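Long-range contacts in iminosuccinate reductase (Paracoccus denitrificans, PDB 6RQA), which catalyses the NADH-dependent reduction of iminosuccinate to L-aspartate, regenerating the amino-group donor for the first step of the beta-hydroxyaspartate cycle: residues Glu44-Ser49 against Gly316-Ala321; Val108-Pro113 against Val322-Val327; Lys149-Ile154 against Glu174-Trp179. All blocks are in the same frame, centred on the assembly; numbering follows the deposited sequence.

Interaction 1 of 3, residues Glu44-Ser49 against Gly316-Ala321; sequences EAVFAS and GLQDLA
Val46 meets the helix opposite through its two methyl groups. Its CG2 rests against the methyl of Ala321, with Val46 CG2 and Ala321 CB 3.6 Å apart, and the same CG2 lies 3.9 Å from the backbone O of Leu317, one turn back. The other branch turns to Gln318, with Val46 CG1 4.4 Å from Gln318 CG. One valine thus touches Leu317, Gln318 and Ala321, on consecutive turns of a single helix face. A second contact is made by the neighbouring side chain: Phe47 CZ, at the far end of the ring, comes within 3.4 Å of Gln318 NE2, and the ring and amide planes stand 61° apart. With Gln318 CG placed opposite its carbonyl carbon (chi1 -67°) and the chain extended beyond it, the amide is carried outward to the phenyl group.

This is a helix pair of the ornithine cyclodeaminase/mu-crystallin fold. The short segments of helices 36-51 and 316-333 run in broadly opposed directions but steeply inclined, their N-to-C directions 135° apart and their axes 9.7 Å apart at closest approach.

Farther out, the amide is fixed at its oxygen, since Gln318 OE1 accepts a hydrogen bond from Val315 N, just before Gly316. The side chain also touches Arg131, which binds NAD(+), and lies about 5 Å from the dinucleotide itself. Asp319, the next residue along, forms salt bridges with Arg131 and with Lys88, the probable proton donor/acceptor. On the opposing helix, Glu44 is tied to helix 125-143 by a salt bridge to Lys141 and a hydrogen bond to Tyr142.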
ATOM      1  N   GLU A  44       7.191  22.775  -1.549  1.00 41.57           N
ATOM      2  CA  GLU A  44       8.318  23.434  -0.897  1.00 39.03           C
ATOM      3  C   GLU A  44       8.326  23.153   0.600  1.00 38.26           C
ATOM      4  O   GLU A  44       9.375  22.843   1.177  1.00 34.38           O
ATOM      5  CB  GLU A  44       8.270  24.939  -1.161  1.00 35.43           C
ATOM      6  CG  GLU A  44       9.201  25.757  -0.284  1.00 32.43           C
ATOM      7  CD  GLU A  44       9.154  27.235  -0.612  1.00 47.66           C
ATOM      8  OE1 GLU A  44      10.111  27.739  -1.237  1.00 49.21           O
ATOM      9  OE2 GLU A  44       8.155  27.892  -0.250  1.00 44.59           O
ATOM     10  N   ALA A  45       7.159  23.238   1.244  1.00 35.36           N
ATOM     11  CA  ALA A  45       7.077  22.946   2.669  1.00 27.62           C
ATOM     12  C   ALA A  45       7.381  21.483   2.965  1.00 37.39           C
ATOM     13  O   ALA A  45       7.954  21.173   4.015  1.00 44.71           O
ATOM     14  CB  ALA A  45       5.694  23.318   3.202  1.00 27.49           C
ATOM     15  N   VAL A  46       7.015  20.576   2.058  1.00 35.53           N
ATOM     16  CA  VAL A  46       7.240  19.154   2.304  1.00 44.25           C
ATOM     17  C   VAL A  46       8.724  18.819   2.212  1.00 39.86           C
ATOM     18  O   VAL A  46       9.227  17.966   2.953  1.00 50.16           O
ATOM     19  CB  VAL A  46       6.390  18.302   1.342  1.00 52.69           C
ATOM     20  CG1 VAL A  46       7.246  17.281   0.600  1.00 48.20           C
ATOM     21  CG2 VAL A  46       5.289  17.597   2.114  1.00 57.61           C
ATOM     22  N   PHE A  47       9.452  19.486   1.311  1.00 49.03           N
ATOM     23  CA  PHE A  47      10.897  19.292   1.247  1.00 51.85           C
ATOM     24  C   PHE A  47      11.567  19.737   2.539  1.00 52.12           C
ATOM     25  O   PHE A  47      12.506  19.089   3.017  1.00 50.93           O
ATOM     26  CB  PHE A  47      11.479  20.048   0.052  1.00 49.19           C
ATOM     27  CG  PHE A  47      11.476  19.258  -1.226  1.00 52.54           C
ATOM     28  CD1 PHE A  47      12.426  18.277  -1.446  1.00 55.91           C
ATOM     29  CD2 PHE A  47      10.534  19.503  -2.213  1.00 49.35           C
ATOM     30  CE1 PHE A  47      12.434  17.548  -2.618  1.00 60.77           C
ATOM     31  CE2 PHE A  47      10.538  18.776  -3.391  1.00 41.97           C
ATOM     32  CZ  PHE A  47      11.488  17.798  -3.593  1.00 50.52           C
ATOM     33  N   ALA A  48      11.094  20.839   3.124  1.00 38.31           N
ATOM     34  CA  ALA A  48      11.664  21.308   4.382  1.00 46.40           C
ATOM     35  C   ALA A  48      11.335  20.358   5.528  1.00 47.39           C
ATOM     36  O   ALA A  48      12.183  20.101   6.392  1.00 40.63           O
ATOM     37  CB  ALA A  48      11.163  22.719   4.690  1.00 39.82           C
ATOM     38  N   SER A  49      10.112  19.823   5.553  1.00 46.23           N
ATOM     39  CA  SER A  49       9.729  18.899   6.617  1.00 45.27           C
ATOM     40  C   SER A  49      10.548  17.616   6.557  1.00 49.86           C
ATOM     41  O   SER A  49      10.901  17.050   7.597  1.00 44.99           O
ATOM     42  CB  SER A  49       8.236  18.587   6.532  1.00 45.76           C
ATOM     43  OG  SER A  49       7.459  19.762   6.679  1.00 44.24           O
ATOM     44  N   GLY A 316       5.907   9.897  -1.947  1.00 30.14           N
ATOM     45  CA  GLY A 316       4.491   9.919  -1.621  1.00 31.32           C
ATOM     46  C   GLY A 316       4.053  11.158  -0.864  1.00 35.23           C
ATOM     47  O   GLY A 316       2.898  11.577  -0.974  1.00 45.28           O
ATOM     48  N   LEU A 317       4.957  11.759  -0.084  1.00 38.81           N
ATOM     49  CA  LEU A 317       4.597  12.965   0.657  1.00 34.52           C
ATOM     50  C   LEU A 317       4.213  14.103  -0.278  1.00 30.82           C
ATOM     51  O   LEU A 317       3.355  14.925   0.066  1.00 30.06           O
ATOM     52  CB  LEU A 317       5.746  13.394   1.569  1.00 29.01           C
ATOM     53  CG  LEU A 317       6.044  12.525   2.794  1.00 30.62           C
ATOM     54  CD1 LEU A 317       7.272  13.045   3.521  1.00 26.20           C
ATOM     55  CD2 LEU A 317       4.851  12.469   3.735  1.00 24.66           C
ATOM     56  N   GLN A 318       4.835  14.172  -1.459  1.00 30.36           N
ATOM     57  CA  GLN A 318       4.449  15.182  -2.439  1.00 30.00           C
ATOM     58  C   GLN A 318       2.993  15.014  -2.854  1.00 26.13           C
ATOM     59  O   GLN A 318       2.247  15.996  -2.941  1.00 23.52           O
ATOM     60  CB  GLN A 318       5.372  15.108  -3.656  1.00 39.81           C
ATOM     61  CG  GLN A 318       6.809  15.499  -3.362  1.00 43.63           C
ATOM     62  CD  GLN A 318       7.765  15.066  -4.457  1.00 40.72           C
ATOM     63  OE1 GLN A 318       7.458  14.175  -5.247  1.00 41.08           O
ATOM     64  NE2 GLN A 318       8.932  15.696  -4.506  1.00 46.03           N
ATOM     65  N   ASP A 319       2.571  13.772  -3.105  1.00 30.22           N
ATOM     66  CA  ASP A 319       1.168  13.514  -3.414  1.00 30.68           C
ATOM     67  C   ASP A 319       0.274  13.838  -2.224  1.00 38.69           C
ATOM     68  O   ASP A 319      -0.804  14.421  -2.389  1.00 31.73           O
ATOM     69  CB  ASP A 319       0.985  12.056  -3.835  1.00 39.22           C
ATOM     70  CG  ASP A 319       1.864  11.672  -5.008  1.00 52.01           C
ATOM     71  OD1 ASP A 319       1.763  12.324  -6.069  1.00 55.41           O
ATOM     72  OD2 ASP A 319       2.662  10.721  -4.864  1.00 47.98           O
ATOM     73  N   LEU A 320       0.705  13.469  -1.016  1.00 44.44           N
ATOM     74  CA  LEU A 320      -0.103  13.733   0.170  1.00 29.16           C
ATOM     75  C   LEU A 320      -0.269  15.228   0.406  1.00 27.10           C
ATOM     76  O   LEU A 320      -1.369  15.696   0.722  1.00 37.71           O
ATOM     77  CB  LEU A 320       0.524  13.065   1.393  1.00 31.33           C
ATOM     78  CG  LEU A 320       0.605  11.537   1.393  1.00 42.85           C
ATOM     79  CD1 LEU A 320       1.228  11.036   2.686  1.00 34.53           C
ATOM     80  CD2 LEU A 320      -0.770  10.924   1.186  1.00 44.94           C
ATOM     81  N   ALA A 321       0.813  15.995   0.251  1.00 32.70           N
ATOM     82  CA  ALA A 321       0.746  17.428   0.515  1.00 28.48           C
ATOM     83  C   ALA A 321      -0.166  18.136  -0.477  1.00 34.22           C
ATOM     84  O   ALA A 321      -0.949  19.013  -0.093  1.00 38.02           O
ATOM     85  CB  ALA A 321       2.147  18.037   0.476  1.00 24.33           C
TER

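Interaction 2 of 3, residues Val108-Pro113 against Val322-Val327; sequences VFLFDP and VAQAVV
The side chains of Leu110 and Gln324 lie nearly perpendicular to each other, the leucine reaching from a strand to a helix that passes over it. The touching branch is CD1: Leu110 CD1 lies 3.3 Å from Gln324 OE1 and is also 3.8 Å from Gln324 CA, so it meets both the base and the end of the glutamine. The contact with the amide oxygen follows from the bend of the glutamine chain. Its CG stands opposite the backbone N (chi1 171°), and a bend at the next bond (chi2 61°) brings the amide back alongside the helix instead of letting it extend outward. One turn on from Ala323, Val327 approaches the same methyl from another quarter, with Val327 CG2 4.0 Å from Leu110 CD1.

Val108, two residues earlier on the strand and on the same side of it, faces Ala323 squarely. Its CG1 makes the nearest approach, 3.6 Å from Ala323 CB, while Val108 CB follows at 3.9 Å from that same methyl. The alanine methyl is the part of the helix that Val108 meets. The chemistry across the segments is apolar but for the glutamine oxygen, and Gln324 NE2 turns to Glu328 of its own helix in a weak hydrogen bond.

The strand runs beneath the helix at 74°, with the axes 9.4 Å apart, a helix-on-sheet arrangement in which alternate strand residues serve opposite faces. Val108 and Leu110 take the helix side, where Val108 also touches Lys88. On the other face, Phe109 stacks on Phe109 of the second subunit. Helix 316-333 therefore backs a mixed sheet whose strand 104-111 lies between strands 84-92 and 118-123, and whose far face contributes to the dimer interface.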
ATOM      1  N   VAL A 108      -5.102   9.192  -4.418  1.00 33.11           N
ATOM      2  CA  VAL A 108      -4.578   9.493  -3.091  1.00 35.21           C
ATOM      3  C   VAL A 108      -5.666   9.221  -2.064  1.00 44.24           C
ATOM      4  O   VAL A 108      -6.805   9.682  -2.217  1.00 36.32           O
ATOM      5  CB  VAL A 108      -4.087  10.948  -2.998  1.00 33.83           C
ATOM      6  CG1 VAL A 108      -3.520  11.221  -1.610  1.00 27.23           C
ATOM      7  CG2 VAL A 108      -3.045  11.228  -4.067  1.00 24.17           C
ATOM      8  N   PHE A 109      -5.320   8.467  -1.024  1.00 33.11           N
ATOM      9  CA  PHE A 109      -6.217   8.199   0.093  1.00 34.54           C
ATOM     10  C   PHE A 109      -5.609   8.808   1.347  1.00 30.94           C
ATOM     11  O   PHE A 109      -4.505   8.430   1.750  1.00 25.05           O
ATOM     12  CB  PHE A 109      -6.441   6.697   0.280  1.00 36.96           C
ATOM     13  CG  PHE A 109      -6.897   5.990  -0.966  1.00 36.28           C
ATOM     14  CD1 PHE A 109      -8.187   6.154  -1.441  1.00 31.62           C
ATOM     15  CD2 PHE A 109      -6.037   5.149  -1.653  1.00 28.15           C
ATOM     16  CE1 PHE A 109      -8.609   5.498  -2.585  1.00 34.05           C
ATOM     17  CE2 PHE A 109      -6.454   4.491  -2.796  1.00 32.62           C
ATOM     18  CZ  PHE A 109      -7.741   4.666  -3.263  1.00 27.50           C
ATOM     19  N   LEU A 110      -6.322   9.752   1.953  1.00 32.11           N
ATOM     20  CA  LEU A 110      -5.882  10.395   3.182  1.00 34.26           C
ATOM     21  C   LEU A 110      -6.570   9.753   4.378  1.00 46.65           C
ATOM     22  O   LEU A 110      -7.738   9.361   4.303  1.00 37.42           O
ATOM     23  CB  LEU A 110      -6.174  11.897   3.150  1.00 32.39           C
ATOM     24  CG  LEU A 110      -5.489  12.693   2.037  1.00 38.29           C
ATOM     25  CD1 LEU A 110      -5.834  14.170   2.136  1.00 39.76           C
ATOM     26  CD2 LEU A 110      -3.986  12.487   2.083  1.00 29.15           C
ATOM     27  N   PHE A 111      -5.835   9.642   5.481  1.00 44.84           N
ATOM     28  CA  PHE A 111      -6.338   9.042   6.705  1.00 23.67           C
ATOM     29  C   PHE A 111      -6.151  10.012   7.861  1.00 24.12           C
ATOM     30  O   PHE A 111      -5.220  10.822   7.869  1.00 34.60           O
ATOM     31  CB  PHE A 111      -5.630   7.715   7.016  1.00 23.47           C
ATOM     32  CG  PHE A 111      -6.060   6.572   6.137  1.00 32.91           C
ATOM     33  CD1 PHE A 111      -5.692   6.528   4.802  1.00 32.44           C
ATOM     34  CD2 PHE A 111      -6.826   5.538   6.651  1.00 33.19           C
ATOM     35  CE1 PHE A 111      -6.086   5.477   3.995  1.00 31.78           C
ATOM     36  CE2 PHE A 111      -7.221   4.484   5.849  1.00 28.37           C
ATOM     37  CZ  PHE A 111      -6.850   4.454   4.519  1.00 31.25           C
ATOM     38  N   ASP A 112      -7.044   9.922   8.830  1.00 31.20           N
ATOM     39  CA  ASP A 112      -6.948  10.751  10.025  1.00 39.27           C
ATOM     40  C   ASP A 112      -5.814  10.241  10.907  1.00 30.98           C
ATOM     41  O   ASP A 112      -5.874   9.096  11.373  1.00 41.49           O
ATOM     42  CB  ASP A 112      -8.273  10.725  10.781  1.00 47.69           C
ATOM     43  CG  ASP A 112      -8.366  11.799  11.846  1.00 47.23           C
ATOM     44  OD1 ASP A 112      -7.323  12.371  12.223  1.00 48.48           O
ATOM     45  OD2 ASP A 112      -9.493  12.065  12.314  1.00 57.09           O
ATOM     46  N   PRO A 113      -4.770  11.037  11.160  1.00 36.59           N
ATOM     47  CA  PRO A 113      -3.657  10.541  11.987  1.00 36.11           C
ATOM     48  C   PRO A 113      -4.017  10.362  13.451  1.00 44.07           C
ATOM     49  O   PRO A 113      -3.275   9.682  14.172  1.00 41.89           O
ATOM     50  CB  PRO A 113      -2.574  11.617  11.811  1.00 31.63           C
ATOM     51  CG  PRO A 113      -3.014  12.444  10.633  1.00 37.19           C
ATOM     52  CD  PRO A 113      -4.506  12.385  10.635  1.00 41.96           C
ATOM     53  N   VAL A 322      -0.084  17.769  -1.756  1.00 31.36           N
ATOM     54  CA  VAL A 322      -0.891  18.451  -2.759  1.00 31.50           C
ATOM     55  C   VAL A 322      -2.343  17.987  -2.697  1.00 36.14           C
ATOM     56  O   VAL A 322      -3.251  18.731  -3.084  1.00 44.23           O
ATOM     57  CB  VAL A 322      -0.281  18.249  -4.159  1.00 37.00           C
ATOM     58  CG1 VAL A 322      -0.544  16.839  -4.673  1.00 42.63           C
ATOM     59  CG2 VAL A 322      -0.809  19.291  -5.130  1.00 58.82           C
ATOM     60  N   ALA A 323      -2.593  16.775  -2.195  1.00 29.31           N
ATOM     61  CA  ALA A 323      -3.966  16.295  -2.075  1.00 33.97           C
ATOM     62  C   ALA A 323      -4.653  16.870  -0.843  1.00 47.19           C
ATOM     63  O   ALA A 323      -5.853  17.165  -0.880  1.00 59.35           O
ATOM     64  CB  ALA A 323      -3.996  14.768  -2.033  1.00 23.03           C
ATOM     65  N   GLN A 324      -3.913  17.028   0.257  1.00 39.49           N
ATOM     66  CA  GLN A 324      -4.489  17.642   1.449  1.00 28.36           C
ATOM     67  C   GLN A 324      -4.931  19.073   1.171  1.00 28.44           C
ATOM     68  O   GLN A 324      -6.000  19.498   1.620  1.00 30.57           O
ATOM     69  CB  GLN A 324      -3.487  17.601   2.603  1.00 34.26           C
ATOM     70  CG  GLN A 324      -3.907  18.401   3.832  1.00 28.32           C
ATOM     71  CD  GLN A 324      -5.211  17.913   4.443  1.00 40.69           C
ATOM     72  OE1 GLN A 324      -5.642  16.782   4.208  1.00 45.87           O
ATOM     73  NE2 GLN A 324      -5.846  18.768   5.234  1.00 48.06           N
ATOM     74  N   ALA A 325      -4.122  19.826   0.421  1.00 28.60           N
ATOM     75  CA  ALA A 325      -4.512  21.182   0.048  1.00 28.30           C
ATOM     76  C   ALA A 325      -5.748  21.184  -0.843  1.00 36.86           C
ATOM     77  O   ALA A 325      -6.581  22.094  -0.747  1.00 41.08           O
ATOM     78  CB  ALA A 325      -3.349  21.886  -0.651  1.00 24.86           C
ATOM     79  N   VAL A 326      -5.888  20.176  -1.706  1.00 24.37           N
ATOM     80  CA  VAL A 326      -7.056  20.090  -2.578  1.00 34.14           C
ATOM     81  C   VAL A 326      -8.320  19.856  -1.761  1.00 40.78           C
ATOM     82  O   VAL A 326      -9.370  20.454  -2.033  1.00 48.82           O
ATOM     83  CB  VAL A 326      -6.850  18.992  -3.637  1.00 33.52           C
ATOM     84  CG1 VAL A 326      -8.181  18.560  -4.231  1.00 33.20           C
ATOM     85  CG2 VAL A 326      -5.927  19.488  -4.729  1.00 31.40           C
ATOM     86  N   VAL A 327      -8.247  18.983  -0.753  1.00 35.05           N
ATOM     87  CA  VAL A 327      -9.409  18.729   0.094  1.00 27.68           C
ATOM     88  C   VAL A 327      -9.820  19.998   0.829  1.00 38.65           C
ATOM     89  O   VAL A 327     -11.014  20.281   0.992  1.00 36.77           O
ATOM     90  CB  VAL A 327      -9.118  17.574   1.070  1.00 37.23           C
ATOM     91  CG1 VAL A 327     -10.323  17.306   1.956  1.00 31.49           C
ATOM     92  CG2 VAL A 327      -8.736  16.320   0.306  1.00 32.58           C
TER

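Interaction 3 of 3, residues Lys149-Ile154 against Glu174-Trp179; sequences KVLGMI and EKVIGW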
ATOM      1  N   LYS A 149      18.421  33.037 -17.760  1.00 56.52           N
ATOM      2  CA  LYS A 149      17.657  33.677 -18.821  1.00 56.98           C
ATOM      3  C   LYS A 149      17.034  32.702 -19.807  1.00 54.47           C
ATOM      4  O   LYS A 149      16.014  33.033 -20.414  1.00 49.45           O
ATOM      5  CB  LYS A 149      18.548  34.658 -19.596  1.00 60.64           C
ATOM      6  CG  LYS A 149      19.343  35.601 -18.704  1.00 70.62           C
ATOM      7  CD  LYS A 149      20.447  36.309 -19.475  1.00 85.68           C
ATOM      8  CE  LYS A 149      19.898  37.422 -20.350  1.00 99.96           C
ATOM      9  NZ  LYS A 149      19.338  38.536 -19.536  1.00105.08           N
ATOM     10  N   VAL A 150      17.614  31.516 -19.980  1.00 42.60           N
ATOM     11  CA  VAL A 150      17.168  30.556 -20.982  1.00 38.52           C
ATOM     12  C   VAL A 150      16.830  29.243 -20.291  1.00 39.02           C
ATOM     13  O   VAL A 150      17.658  28.687 -19.560  1.00 43.78           O
ATOM     14  CB  VAL A 150      18.233  30.337 -22.072  1.00 42.35           C
ATOM     15  CG1 VAL A 150      17.786  29.249 -23.036  1.00 36.29           C
ATOM     16  CG2 VAL A 150      18.507  31.635 -22.812  1.00 37.33           C
ATOM     17  N   LEU A 151      15.620  28.748 -20.534  1.00 46.27           N
ATOM     18  CA  LEU A 151      15.156  27.478 -19.996  1.00 33.11           C
ATOM     19  C   LEU A 151      15.244  26.408 -21.075  1.00 40.84           C
ATOM     20  O   LEU A 151      14.754  26.604 -22.192  1.00 47.78           O
ATOM     21  CB  LEU A 151      13.718  27.599 -19.489  1.00 32.15           C
ATOM     22  CG  LEU A 151      13.033  26.308 -19.040  1.00 37.70           C
ATOM     23  CD1 LEU A 151      13.711  25.740 -17.803  1.00 36.83           C
ATOM     24  CD2 LEU A 151      11.553  26.549 -18.786  1.00 32.82           C
ATOM     25  N   GLY A 152      15.868  25.281 -20.740  1.00 43.03           N
ATOM     26  CA  GLY A 152      16.004  24.186 -21.681  1.00 39.07           C
ATOM     27  C   GLY A 152      15.125  23.001 -21.342  1.00 41.11           C
ATOM     28  O   GLY A 152      15.230  22.436 -20.249  1.00 48.65           O
ATOM     29  N   MET A 153      14.254  22.615 -22.270  1.00 46.42           N
ATOM     30  CA  MET A 153      13.319  21.514 -22.073  1.00 37.52           C
ATOM     31  C   MET A 153      13.798  20.304 -22.862  1.00 46.37           C
ATOM     32  O   MET A 153      13.879  20.355 -24.095  1.00 55.87           O
ATOM     33  CB  MET A 153      11.906  21.905 -22.505  1.00 35.24           C
ATOM     34  CG  MET A 153      11.289  23.025 -21.690  1.00 48.67           C
ATOM     35  SD  MET A 153      11.023  22.572 -19.966  1.00 54.59           S
ATOM     36  CE  MET A 153       9.923  21.170 -20.148  1.00 59.71           C
ATOM     37  N   ILE A 154      14.113  19.223 -22.156  1.00 48.12           N
ATOM     38  CA  ILE A 154      14.456  17.950 -22.777  1.00 42.98           C
ATOM     39  C   ILE A 154      13.241  17.045 -22.615  1.00 48.68           C
ATOM     40  O   ILE A 154      13.049  16.415 -21.569  1.00 59.30           O
ATOM     41  CB  ILE A 154      15.714  17.331 -22.166  1.00 44.05           C
ATOM     42  CG1 ILE A 154      16.910  18.265 -22.362  1.00 50.91           C
ATOM     43  CG2 ILE A 154      15.993  15.970 -22.801  1.00 33.48           C
ATOM     44  CD1 ILE A 154      18.220  17.691 -21.872  1.00 45.98           C
ATOM     45  N   GLU A 174      13.598  34.434 -20.261  1.00 46.31           N
ATOM     46  CA  GLU A 174      13.487  35.223 -21.478  1.00 54.83           C
ATOM     47  C   GLU A 174      13.261  34.385 -22.727  1.00 56.56           C
ATOM     48  O   GLU A 174      12.718  34.904 -23.706  1.00 52.48           O
ATOM     49  CB  GLU A 174      14.748  36.075 -21.680  1.00 50.21           C
ATOM     50  CG  GLU A 174      15.071  36.996 -20.519  1.00 69.23           C
ATOM     51  CD  GLU A 174      16.363  37.759 -20.731  1.00 80.87           C
ATOM     52  OE1 GLU A 174      16.983  37.592 -21.803  1.00 80.88           O
ATOM     53  OE2 GLU A 174      16.759  38.524 -19.827  1.00 89.64           O
ATOM     54  N   LYS A 175      13.656  33.115 -22.714  1.00 38.48           N
ATOM     55  CA  LYS A 175      13.559  32.263 -23.889  1.00 46.77           C
ATOM     56  C   LYS A 175      13.470  30.814 -23.437  1.00 50.18           C
ATOM     57  O   LYS A 175      13.980  30.448 -22.375  1.00 51.23           O
ATOM     58  CB  LYS A 175      14.762  32.470 -24.821  1.00 38.77           C
ATOM     59  CG  LYS A 175      14.667  31.754 -26.156  1.00 43.19           C
ATOM     60  CD  LYS A 175      15.921  31.977 -26.985  1.00 40.08           C
ATOM     61  CE  LYS A 175      15.832  31.255 -28.319  1.00 49.66           C
ATOM     62  NZ  LYS A 175      17.057  31.461 -29.140  1.00 69.34           N
ATOM     63  N   VAL A 176      12.805  29.993 -24.248  1.00 38.07           N
ATOM     64  CA  VAL A 176      12.691  28.560 -24.004  1.00 33.51           C
ATOM     65  C   VAL A 176      13.189  27.829 -25.241  1.00 46.27           C
ATOM     66  O   VAL A 176      12.661  28.033 -26.340  1.00 51.26           O
ATOM     67  CB  VAL A 176      11.248  28.139 -23.676  1.00 42.93           C
ATOM     68  CG1 VAL A 176      11.183  26.641 -23.410  1.00 42.51           C
ATOM     69  CG2 VAL A 176      10.718  28.921 -22.484  1.00 37.37           C
ATOM     70  N   ILE A 177      14.205  26.988 -25.068  1.00 53.05           N
ATOM     71  CA  ILE A 177      14.700  26.109 -26.122  1.00 51.86           C
ATOM     72  C   ILE A 177      14.366  24.676 -25.736  1.00 54.74           C
ATOM     73  O   ILE A 177      14.433  24.308 -24.556  1.00 57.82           O
ATOM     74  CB  ILE A 177      16.213  26.287 -26.358  1.00 48.28           C
ATOM     75  CG1 ILE A 177      16.990  26.107 -25.052  1.00 46.34           C
ATOM     76  CG2 ILE A 177      16.501  27.650 -26.974  1.00 36.87           C
ATOM     77  CD1 ILE A 177      18.490  26.265 -25.206  1.00 48.56           C
ATOM     78  N   GLY A 178      13.992  23.869 -26.727  1.00 54.04           N
ATOM     79  CA  GLY A 178      13.523  22.527 -26.460  1.00 50.81           C
ATOM     80  C   GLY A 178      14.126  21.517 -27.415  1.00 50.37           C
ATOM     81  O   GLY A 178      14.548  21.843 -28.527  1.00 49.15           O
ATOM     82  N   TRP A 179      14.158  20.271 -26.950  1.00 51.31           N
ATOM     83  CA  TRP A 179      14.606  19.140 -27.749  1.00 46.42           C
ATOM     84  C   TRP A 179      13.803  17.916 -27.335  1.00 51.77           C
ATOM     85  O   TRP A 179      13.478  17.750 -26.156  1.00 56.60           O
ATOM     86  CB  TRP A 179      16.106  18.880 -27.573  1.00 36.26           C
ATOM     87  CG  TRP A 179      16.609  17.697 -28.352  1.00 61.46           C
ATOM     88  CD1 TRP A 179      17.100  17.702 -29.626  1.00 71.13           C
ATOM     89  CD2 TRP A 179      16.670  16.336 -27.905  1.00 62.14           C
ATOM     90  NE1 TRP A 179      17.461  16.431 -29.999  1.00 66.02           N
ATOM     91  CE2 TRP A 179      17.208  15.574 -28.961  1.00 66.34           C
ATOM     92  CE3 TRP A 179      16.322  15.690 -26.715  1.00 64.91           C
ATOM     93  CZ2 TRP A 179      17.406  14.198 -28.863  1.00 74.27           C
ATOM     94  CZ3 TRP A 179      16.520  14.323 -26.620  1.00 70.46           C
ATOM     95  CH2 TRP A 179      17.056  13.593 -27.688  1.00 71.07           C
TER
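Lys149 and Glu174 are joined by a salt bridge, Lys149 NZ lying 2.6 Å from Glu174 OE2. The two side chains run alongside each other, and bends at chi3 and chi4 (76° and 67°) curl the lysine toward the carboxylate, whose OE2 it meets on the syn side, 33° out of plane. Beside it, the backbone O of Lys149 takes two bonds, from Glu174 N at 2.8 Å and a longer one from Lys175 N at 3.3 Å.

A parallel ladder follows: Leu151 N to Lys175 O, Ile177 N to Leu151 O, Met153 N to Ile177 O at 2.9 Å, and Trp179 N to Met153 O. Packing flanks it on both faces. The Val150 side chain lies nearly perpendicular to that of Ile177, with Val150 CG1 3.8 Å from Ile177 CD1, and Ile154 CG2 meets the edge of the Trp179 indole, 3.9 Å from CE3. On the reverse face, Met153 CG reaches Val176 CG1.

Helix 158-170 connects the strands in a beta-alpha-beta unit. With His158 and Gln159 after the first strand and Asn180 after the second all binding NAD(+), the arrangement is that of a Rossmann-type nucleotide-binding fold.

In the fold
Interactions 1 and 2 share helix 316-333 and touch each other, Leu320 packing on Val108 and Leu110. The helix thus presents one stretch to helix 36-51 and the next to the mixed sheet, and both contacts are buried and held by side chains, chiefly apolar ones. Interaction 3 stands apart, on the opposite side of the chain's centre, its centre about 27 Å from that of interaction 1 and about 34 Å from that of interaction 2. There, backbone hydrogen bonds join neighbouring strands of the parallel sheet, and a salt bridge lies at the more exposed end. Interactions 1 and 3 both approach NAD(+), while interaction 2 lies nearer the subunit interface.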